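Local atomic coordinates of ammonium transporter (Kuenenia stuttgartiensis, PDB entry 6EU6), a protein that probably senses extracellular ammonium and signals it across the membrane, as the Amt-family sensor domain of a histidine kinase. Residues N9-M23 with F218-V231. Numbering follows the deposited sequence. Where two conformers were deposited one is given.
Sequences NHLWVIMAACMVFLM and FGWFGFNGGSLLRV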
ATOM      1  N   ASN A   9      14.003 -15.642   7.705  1.00 29.31           N
ATOM      2  CA  ASN A   9      12.725 -16.304   7.626  1.00 31.55           C
ATOM      3  C   ASN A   9      11.692 -15.509   8.415  1.00 28.86           C
ATOM      4  O   ASN A   9      10.557 -15.305   7.947  1.00 27.76           O
ATOM      5  CB  ASN A   9      12.800 -17.723   8.164  1.00 31.27           C
ATOM      6  CG  ASN A   9      13.475 -18.666   7.234  1.00 31.18           C
ATOM      7  OD1 ASN A   9      13.795 -18.409   6.085  1.00 30.38           O
ATOM      8  ND2 ASN A   9      13.754 -19.809   7.761  1.00 36.31           N
ATOM      9  N   HIS A  10      12.091 -14.990   9.563  1.00 30.78           N
ATOM     10  CA  HIS A  10      11.278 -14.011  10.293  1.00 29.71           C
ATOM     11  C   HIS A  10      10.958 -12.777   9.488  1.00 27.99           C
ATOM     12  O   HIS A  10       9.830 -12.354   9.428  1.00 27.15           O
ATOM     13  CB  HIS A  10      11.946 -13.544  11.591  1.00 32.79           C
ATOM     14  CG  HIS A  10      11.814 -14.500  12.719  1.00 32.77           C
ATOM     15  ND1 HIS A  10      10.692 -14.570  13.499  1.00 35.27           N
ATOM     16  CD2 HIS A  10      12.698 -15.359  13.270  1.00 43.14           C
ATOM     17  CE1 HIS A  10      10.853 -15.476  14.434  1.00 33.20           C
ATOM     18  NE2 HIS A  10      12.051 -15.978  14.309  1.00 38.24           N
ATOM     19  N   LEU A  11      11.970 -12.201   8.874  1.00 26.91           N
ATOM     20  CA  LEU A  11      11.793 -11.022   8.104  1.00 28.98           C
ATOM     21  C   LEU A  11      10.728 -11.236   7.026  1.00 32.57           C
ATOM     22  O   LEU A  11       9.831 -10.376   6.857  1.00 27.87           O
ATOM     23  CB  LEU A  11      13.112 -10.594   7.490  1.00 28.68           C
ATOM     24  CG  LEU A  11      13.103  -9.377   6.555  1.00 33.67           C
ATOM     25  CD1 LEU A  11      12.461  -8.176   7.230  1.00 37.12           C
ATOM     26  CD2 LEU A  11      14.543  -9.072   6.121  1.00 33.88           C
ATOM     27  N   TRP A  12      10.838 -12.351   6.275  1.00 30.97           N
ATOM     28  CA  TRP A  12       9.907 -12.553   5.168  1.00 28.15           C
ATOM     29  C   TRP A  12       8.486 -12.808   5.709  1.00 27.29           C
ATOM     30  O   TRP A  12       7.506 -12.172   5.270  1.00 26.88           O
ATOM     31  CB  TRP A  12      10.352 -13.649   4.247  1.00 28.46           C
ATOM     32  CG  TRP A  12       9.310 -14.047   3.194  1.00 31.08           C
ATOM     33  CD1 TRP A  12       8.899 -15.316   2.890  1.00 34.33           C
ATOM     34  CD2 TRP A  12       8.559 -13.174   2.328  1.00 33.82           C
ATOM     35  NE1 TRP A  12       7.961 -15.295   1.919  1.00 31.88           N
ATOM     36  CE2 TRP A  12       7.741 -13.999   1.529  1.00 33.01           C
ATOM     37  CE3 TRP A  12       8.490 -11.756   2.163  1.00 34.33           C
ATOM     38  CZ2 TRP A  12       6.845 -13.477   0.571  1.00 35.97           C
ATOM     39  CZ3 TRP A  12       7.589 -11.223   1.211  1.00 38.10           C
ATOM     40  CH2 TRP A  12       6.784 -12.107   0.412  1.00 36.64           C
ATOM     41  N   VAL A  13       8.356 -13.689   6.707  1.00 26.48           N
ATOM     42  CA  VAL A  13       7.043 -14.032   7.213  1.00 27.08           C
ATOM     43  C   VAL A  13       6.358 -12.784   7.744  1.00 28.37           C
ATOM     44  O   VAL A  13       5.168 -12.593   7.551  1.00 25.77           O
ATOM     45  CB  VAL A  13       7.132 -15.182   8.225  1.00 28.79           C
ATOM     46  CG1 VAL A  13       5.820 -15.404   8.939  1.00 31.46           C
ATOM     47  CG2 VAL A  13       7.528 -16.467   7.477  1.00 29.80           C
ATOM     48  N   ILE A  14       7.101 -11.928   8.441  1.00 26.13           N
ATOM     49  CA  ILE A  14       6.490 -10.732   9.043  1.00 30.47           C
ATOM     50  C   ILE A  14       6.142  -9.705   7.963  1.00 27.44           C
ATOM     51  O   ILE A  14       5.062  -9.098   7.986  1.00 26.82           O
ATOM     52  CB  ILE A  14       7.326 -10.172  10.255  1.00 33.08           C
ATOM     53  CG1 ILE A  14       6.467  -9.445  11.224  1.00 41.05           C
ATOM     54  CG2 ILE A  14       8.360  -9.208   9.771  1.00 36.04           C
ATOM     55  CD1 ILE A  14       5.542 -10.281  12.055  1.00 38.89           C
ATOM     56  N   MET A  15       6.995  -9.574   6.966  0.97 29.46           N
ATOM     57  CA  MET A  15       6.668  -8.691   5.821  0.97 28.67           C
ATOM     58  C   MET A  15       5.386  -9.168   5.095  0.97 29.86           C
ATOM     59  O   MET A  15       4.476  -8.384   4.792  0.97 27.52           O
ATOM     60  CB  MET A  15       7.831  -8.599   4.830  0.97 27.80           C
ATOM     61  CG  MET A  15       8.722  -7.364   4.958  0.97 49.38           C
ATOM     62  SD  MET A  15       7.733  -5.779   4.767  0.97 58.55           S
ATOM     63  CE  MET A  15       6.291  -5.976   3.740  0.97 61.37           C
ATOM     64  N   ALA A  16       5.335 -10.454   4.797  1.00 28.85           N
ATOM     65  CA  ALA A  16       4.156 -11.065   4.189  1.00 28.67           C
ATOM     66  C   ALA A  16       2.955 -10.850   5.045  1.00 26.26           C
ATOM     67  O   ALA A  16       1.881 -10.576   4.530  1.00 29.57           O
ATOM     68  CB  ALA A  16       4.401 -12.548   3.960  1.00 29.08           C
ATOM     69  N   ALA A  17       3.103 -10.970   6.354  1.00 26.72           N
ATOM     70  CA  ALA A  17       1.971 -10.784   7.212  1.00 24.38           C
ATOM     71  C   ALA A  17       1.417  -9.343   7.111  1.00 26.16           C
ATOM     72  O   ALA A  17       0.192  -9.093   7.127  1.00 26.70           O
ATOM     73  CB  ALA A  17       2.310 -11.129   8.647  1.00 28.03           C
ATOM     74  N   CYS A  18       2.311  -8.406   7.052  1.00 25.31           N
ATOM     75  CA  CYS A  18       1.913  -7.028   6.911  1.00 25.79           C
ATOM     76  C   CYS A  18       1.211  -6.823   5.549  1.00 24.03           C
ATOM     77  O   CYS A  18       0.248  -6.055   5.447  1.00 25.17           O
ATOM     78  CB  CYS A  18       3.103  -6.082   7.012  1.00 24.77           C
ATOM     79  SG  CYS A  18       3.884  -6.060   8.641  1.00 29.63           S
ATOM     80  N   MET A  19       1.677  -7.500   4.505  1.00 26.25           N
ATOM     81  CA  MET A  19       0.997  -7.370   3.211  1.00 25.19           C
ATOM     82  C   MET A  19      -0.432  -7.928   3.314  1.00 23.26           C
ATOM     83  O   MET A  19      -1.391  -7.407   2.732  1.00 24.16           O
ATOM     84  CB  MET A  19       1.785  -8.095   2.103  1.00 28.35           C
ATOM     85  CG  MET A  19       3.138  -7.548   1.848  1.00 27.75           C
ATOM     86  SD  MET A  19       4.210  -8.531   0.813  1.00 30.21           S
ATOM     87  CE  MET A  19       3.348  -8.418  -0.777  1.00 29.52           C
ATOM     88  N   VAL A  20      -0.566  -9.048   3.991  1.00 24.41           N
ATOM     89  CA  VAL A  20      -1.901  -9.626   4.242  1.00 25.46           C
ATOM     90  C   VAL A  20      -2.785  -8.751   5.117  1.00 24.87           C
ATOM     91  O   VAL A  20      -4.006  -8.604   4.892  1.00 23.84           O
ATOM     92  CB  VAL A  20      -1.771 -11.032   4.885  1.00 26.66           C
ATOM     93  CG1 VAL A  20      -3.153 -11.582   5.249  1.00 28.69           C
ATOM     94  CG2 VAL A  20      -1.056 -11.976   3.896  1.00 28.19           C
ATOM     95  N   PHE A  21      -2.181  -8.041   6.080  1.00 26.25           N
ATOM     96  CA  PHE A  21      -2.972  -7.056   6.825  1.00 25.05           C
ATOM     97  C   PHE A  21      -3.605  -6.027   5.870  1.00 24.41           C
ATOM     98  O   PHE A  21      -4.737  -5.586   6.022  1.00 24.49           O
ATOM     99  CB  PHE A  21      -2.099  -6.322   7.888  1.00 25.73           C
ATOM    100  CG  PHE A  21      -2.854  -5.299   8.631  1.00 27.16           C
ATOM    101  CD1 PHE A  21      -3.588  -5.639   9.766  1.00 27.15           C
ATOM    102  CD2 PHE A  21      -2.859  -3.997   8.201  1.00 26.48           C
ATOM    103  CE1 PHE A  21      -4.274  -4.645  10.480  1.00 27.41           C
ATOM    104  CE2 PHE A  21      -3.579  -3.018   8.891  1.00 27.85           C
ATOM    105  CZ  PHE A  21      -4.302  -3.349  10.016  1.00 28.39           C
ATOM    106  N   LEU A  22      -2.819  -5.618   4.895  1.00 25.88           N
ATOM    107  CA  LEU A  22      -3.271  -4.617   3.940  1.00 29.45           C
ATOM    108  C   LEU A  22      -4.442  -5.104   3.037  1.00 29.89           C
ATOM    109  O   LEU A  22      -5.219  -4.272   2.562  1.00 27.58           O
ATOM    110  CB  LEU A  22      -2.106  -4.197   3.037  1.00 32.35           C
ATOM    111  CG  LEU A  22      -2.257  -2.839   2.378  1.00 36.22           C
ATOM    112  CD1 LEU A  22      -2.337  -1.756   3.414  1.00 35.23           C
ATOM    113  CD2 LEU A  22      -1.059  -2.598   1.474  1.00 43.27           C
ATOM    114  N   MET A  23      -4.625  -6.417   2.938  1.00 27.17           N
ATOM    115  CA  MET A  23      -5.840  -6.970   2.346  1.00 29.15           C
ATOM    116  C   MET A  23      -7.064  -6.534   3.088  1.00 27.19           C
ATOM    117  O   MET A  23      -8.104  -6.446   2.514  1.00 27.41           O
ATOM    118  CB  MET A  23      -5.772  -8.487   2.281  1.00 28.20           C
ATOM    119  CG  MET A  23      -4.706  -8.965   1.342  1.00 29.51           C
ATOM    120  SD  MET A  23      -4.550 -10.768   1.373  1.00 31.28           S
ATOM    121  CE  MET A  23      -5.974 -11.343   0.452  1.00 33.98           C
ATOM    122  N   PHE A 218      -2.132  -7.615  -4.614  1.00 27.53           N
ATOM    123  CA  PHE A 218      -0.886  -7.316  -3.932  1.00 27.72           C
ATOM    124  C   PHE A 218      -0.762  -8.067  -2.640  1.00 25.89           C
ATOM    125  O   PHE A 218       0.200  -8.748  -2.422  1.00 28.78           O
ATOM    126  CB  PHE A 218      -0.823  -5.839  -3.627  1.00 27.81           C
ATOM    127  CG  PHE A 218       0.318  -5.453  -2.795  1.00 28.71           C
ATOM    128  CD1 PHE A 218       1.556  -5.169  -3.378  1.00 31.48           C
ATOM    129  CD2 PHE A 218       0.159  -5.270  -1.454  1.00 33.84           C
ATOM    130  CE1 PHE A 218       2.622  -4.756  -2.603  1.00 31.41           C
ATOM    131  CE2 PHE A 218       1.232  -4.913  -0.630  1.00 36.37           C
ATOM    132  CZ  PHE A 218       2.475  -4.648  -1.209  1.00 37.23           C
ATOM    133  N   GLY A 219      -1.745  -7.948  -1.780  1.00 25.92           N
ATOM    134  CA  GLY A 219      -1.744  -8.742  -0.554  1.00 27.28           C
ATOM    135  C   GLY A 219      -1.622 -10.240  -0.710  1.00 29.34           C
ATOM    136  O   GLY A 219      -0.974 -10.909   0.120  1.00 26.59           O
ATOM    137  N   TRP A 220      -2.245 -10.781  -1.759  1.00 29.05           N
ATOM    138  CA  TRP A 220      -2.188 -12.244  -2.021  1.00 25.88           C
ATOM    139  C   TRP A 220      -0.772 -12.704  -2.298  1.00 25.70           C
ATOM    140  O   TRP A 220      -0.447 -13.865  -2.052  1.00 28.67           O
ATOM    141  CB  TRP A 220      -3.152 -12.676  -3.175  1.00 25.97           C
ATOM    142  CG  TRP A 220      -4.321 -13.359  -2.655  1.00 26.59           C
ATOM    143  CD1 TRP A 220      -4.320 -14.522  -1.933  1.00 34.93           C
ATOM    144  CD2 TRP A 220      -5.701 -12.985  -2.809  1.00 26.85           C
ATOM    145  NE1 TRP A 220      -5.634 -14.872  -1.607  1.00 36.63           N
ATOM    146  CE2 TRP A 220      -6.490 -13.977  -2.161  1.00 34.13           C
ATOM    147  CE3 TRP A 220      -6.351 -11.977  -3.495  1.00 32.92           C
ATOM    148  CZ2 TRP A 220      -7.860 -13.933  -2.128  1.00 30.39           C
ATOM    149  CZ3 TRP A 220      -7.730 -11.933  -3.451  1.00 35.07           C
ATOM    150  CH2 TRP A 220      -8.463 -12.913  -2.760  1.00 34.63           C
ATOM    151  N   PHE A 221       0.095 -11.791  -2.787  1.00 25.38           N
ATOM    152  CA  PHE A 221       1.502 -12.101  -2.898  1.00 24.94           C
ATOM    153  C   PHE A 221       2.128 -12.508  -1.570  1.00 26.69           C
ATOM    154  O   PHE A 221       2.927 -13.513  -1.500  1.00 26.69           O
ATOM    155  CB  PHE A 221       2.326 -10.948  -3.531  1.00 26.81           C
ATOM    156  CG  PHE A 221       1.984 -10.644  -4.982  1.00 29.15           C
ATOM    157  CD1 PHE A 221       1.596 -11.649  -5.874  1.00 29.95           C
ATOM    158  CD2 PHE A 221       2.020  -9.343  -5.450  1.00 25.59           C
ATOM    159  CE1 PHE A 221       1.291 -11.339  -7.188  1.00 29.75           C
ATOM    160  CE2 PHE A 221       1.681  -9.040  -6.762  1.00 27.17           C
ATOM    161  CZ  PHE A 221       1.339 -10.053  -7.619  1.00 28.30           C
ATOM    162  N   GLY A 222       1.774 -11.760  -0.514  1.00 27.64           N
ATOM    163  CA  GLY A 222       2.221 -12.119   0.829  1.00 26.21           C
ATOM    164  C   GLY A 222       1.508 -13.362   1.345  1.00 27.27           C
ATOM    165  O   GLY A 222       2.071 -14.215   2.021  1.00 26.67           O
ATOM    166  N   PHE A 223       0.224 -13.424   1.065  1.00 27.73           N
ATOM    167  CA  PHE A 223      -0.592 -14.577   1.509  1.00 28.09           C
ATOM    168  C   PHE A 223       0.004 -15.883   1.042  1.00 27.78           C
ATOM    169  O   PHE A 223       0.277 -16.801   1.858  1.00 28.36           O
ATOM    170  CB  PHE A 223      -1.996 -14.334   0.968  1.00 32.92           C
ATOM    171  CG  PHE A 223      -3.080 -14.955   1.763  1.00 26.67           C
ATOM    172  CD1 PHE A 223      -3.476 -16.265   1.457  1.00 32.37           C
ATOM    173  CD2 PHE A 223      -3.832 -14.214   2.612  1.00 28.95           C
ATOM    174  CE1 PHE A 223      -4.539 -16.834   2.158  1.00 31.64           C
ATOM    175  CE2 PHE A 223      -4.846 -14.799   3.375  1.00 30.85           C
ATOM    176  CZ  PHE A 223      -5.168 -16.122   3.141  1.00 30.02           C
ATOM    177  N   ASN A 224       0.357 -15.920  -0.260  1.00 27.88           N
ATOM    178  CA  ASN A 224       0.981 -17.086  -0.877  1.00 26.77           C
ATOM    179  C   ASN A 224       2.485 -17.223  -0.594  1.00 27.79           C
ATOM    180  O   ASN A 224       2.943 -18.242  -0.095  1.00 27.23           O
ATOM    181  CB  ASN A 224       0.739 -17.095  -2.384  1.00 29.78           C
ATOM    182  CG  ASN A 224      -0.677 -17.582  -2.749  1.00 37.00           C
ATOM    183  OD1 ASN A 224      -1.579 -16.829  -2.937  1.00 38.13           O
ATOM    184  ND2 ASN A 224      -0.809 -18.863  -2.908  1.00 42.64           N
ATOM    185  N   GLY A 225       3.256 -16.202  -0.933  1.00 29.75           N
ATOM    186  CA  GLY A 225       4.688 -16.220  -0.666  1.00 29.61           C
ATOM    187  C   GLY A 225       5.045 -16.467   0.780  1.00 27.17           C
ATOM    188  O   GLY A 225       6.020 -17.164   1.080  1.00 27.99           O
ATOM    189  N   GLY A 226       4.348 -15.802   1.677  1.00 27.68           N
ATOM    190  CA  GLY A 226       4.612 -15.931   3.127  1.00 27.64           C
ATOM    191  C   GLY A 226       4.343 -17.368   3.591  1.00 28.34           C
ATOM    192  O   GLY A 226       4.950 -17.844   4.604  1.00 28.88           O
ATOM    193  N   SER A 227       3.472 -18.096   2.873  1.00 30.48           N
ATOM    194  CA  SER A 227       3.083 -19.447   3.336  1.00 28.76           C
ATOM    195  C   SER A 227       4.207 -20.492   3.174  1.00 29.59           C
ATOM    196  O   SER A 227       4.094 -21.595   3.704  1.00 29.07           O
ATOM    197  CB  SER A 227       1.749 -19.922   2.754  1.00 26.49           C
ATOM    198  OG  SER A 227       0.634 -19.165   3.258  1.00 27.30           O
ATOM    199  N   LEU A 228       5.251 -20.179   2.408  1.00 25.44           N
ATOM    200  CA  LEU A 228       6.494 -20.954   2.441  1.00 26.67           C
ATOM    201  C   LEU A 228       7.078 -21.013   3.850  1.00 29.61           C
ATOM    202  O   LEU A 228       7.782 -21.954   4.222  1.00 29.46           O
ATOM    203  CB  LEU A 228       7.523 -20.350   1.499  1.00 28.63           C
ATOM    204  CG  LEU A 228       7.180 -20.466   0.021  1.00 30.09           C
ATOM    205  CD1 LEU A 228       8.203 -19.748  -0.837  1.00 36.57           C
ATOM    206  CD2 LEU A 228       7.100 -21.918  -0.419  1.00 31.20           C
ATOM    207  N   LEU A 229       6.785 -20.000   4.660  1.00 29.71           N
ATOM    208  CA  LEU A 229       7.316 -19.899   6.010  1.00 31.20           C
ATOM    209  C   LEU A 229       8.849 -19.836   6.059  1.00 33.44           C
ATOM    210  O   LEU A 229       9.418 -20.002   7.077  1.00 32.73           O
ATOM    211  CB  LEU A 229       6.751 -20.997   6.902  1.00 31.18           C
ATOM    212  CG  LEU A 229       5.257 -20.937   7.055  1.00 31.48           C
ATOM    213  CD1 LEU A 229       4.757 -22.105   7.893  1.00 35.02           C
ATOM    214  CD2 LEU A 229       4.782 -19.621   7.642  1.00 31.85           C
ATOM    215  N   ARG A 230       9.488 -19.545   4.929  0.50 34.21           N
ATOM    216  CA  ARG A 230      10.945 -19.480   4.856  0.50 36.70           C
ATOM    217  C   ARG A 230      11.287 -18.835   3.526  0.50 37.02           C
ATOM    218  O   ARG A 230      10.451 -18.781   2.631  0.50 37.79           O
ATOM    219  CB  ARG A 230      11.609 -20.861   4.937  0.50 38.14           C
ATOM    220  CG  ARG A 230      11.583 -21.639   3.630  0.50 41.70           C
ATOM    221  CD  ARG A 230      12.364 -22.942   3.759  0.50 46.91           C
ATOM    222  NE  ARG A 230      13.234 -22.810   4.904  0.50 52.84           N
ATOM    223  CZ  ARG A 230      14.452 -22.270   4.868  0.50 48.59           C
ATOM    224  NH1 ARG A 230      14.993 -21.857   3.696  0.50 46.57           N
ATOM    225  NH2 ARG A 230      15.112 -22.170   6.009  0.50 35.32           N
ATOM    226  N   VAL A 231      12.503 -18.329   3.406  1.00 35.12           N
ATOM    227  CA  VAL A 231      12.920 -17.739   2.160  1.00 32.44           C
ATOM    228  C   VAL A 231      13.723 -18.740   1.429  1.00 36.17           C
ATOM    229  O   VAL A 231      14.681 -19.237   1.962  1.00 38.30           O
ATOM    230  CB  VAL A 231      13.814 -16.514   2.411  1.00 36.10           C
ATOM    231  CG1 VAL A 231      14.146 -15.849   1.099  1.00 34.11           C
ATOM    232  CG2 VAL A 231      13.146 -15.542   3.383  1.00 39.63           C
TER
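Trp12 holds CG anti to its own N (chi1 171°), which lays the indole against Gly225 and Gly226. Met19 and Met23 both bend at chi3, near +70°, and this turns their methyls onto aromatic rings. Trp12 NE1 donates to Gly225 O at 2.8 Å. The oxygen lies near the ring plane, but the N-H meets the carbonyl from above its plane. With an alanine in place of Trp12, Gly225 O would probably lose this donor and a gap would open beside Gly226. Met23 CE sits over the centre of the Trp220 indole, 3.7 Å from Trp220 CD2. Met19 CE covers one face of Phe218 toward its rim. Between these sites the backbones nearly touch: Ala16 CA and Gly222 CA are 4.0 Å apart. Ala16 CB rests on Gly226 CA at 3.5 Å. Gly219, Gly222, Gly225 and Gly226 have no side chains, which lets Met23, Met19, Trp12 and Ala16 lie close to their backbone. Beyond the helix end, Val231 N bonds to Asn9 OD1 at 3.0 Å; Gln5 also donates to this oxygen. Phe221 and Trp12 also touch a neighbouring subunit. The whole is a glycine-lined, inclined antiparallel packing of transmembrane helices 2-34 and 206-226 in the trimeric Amt fold.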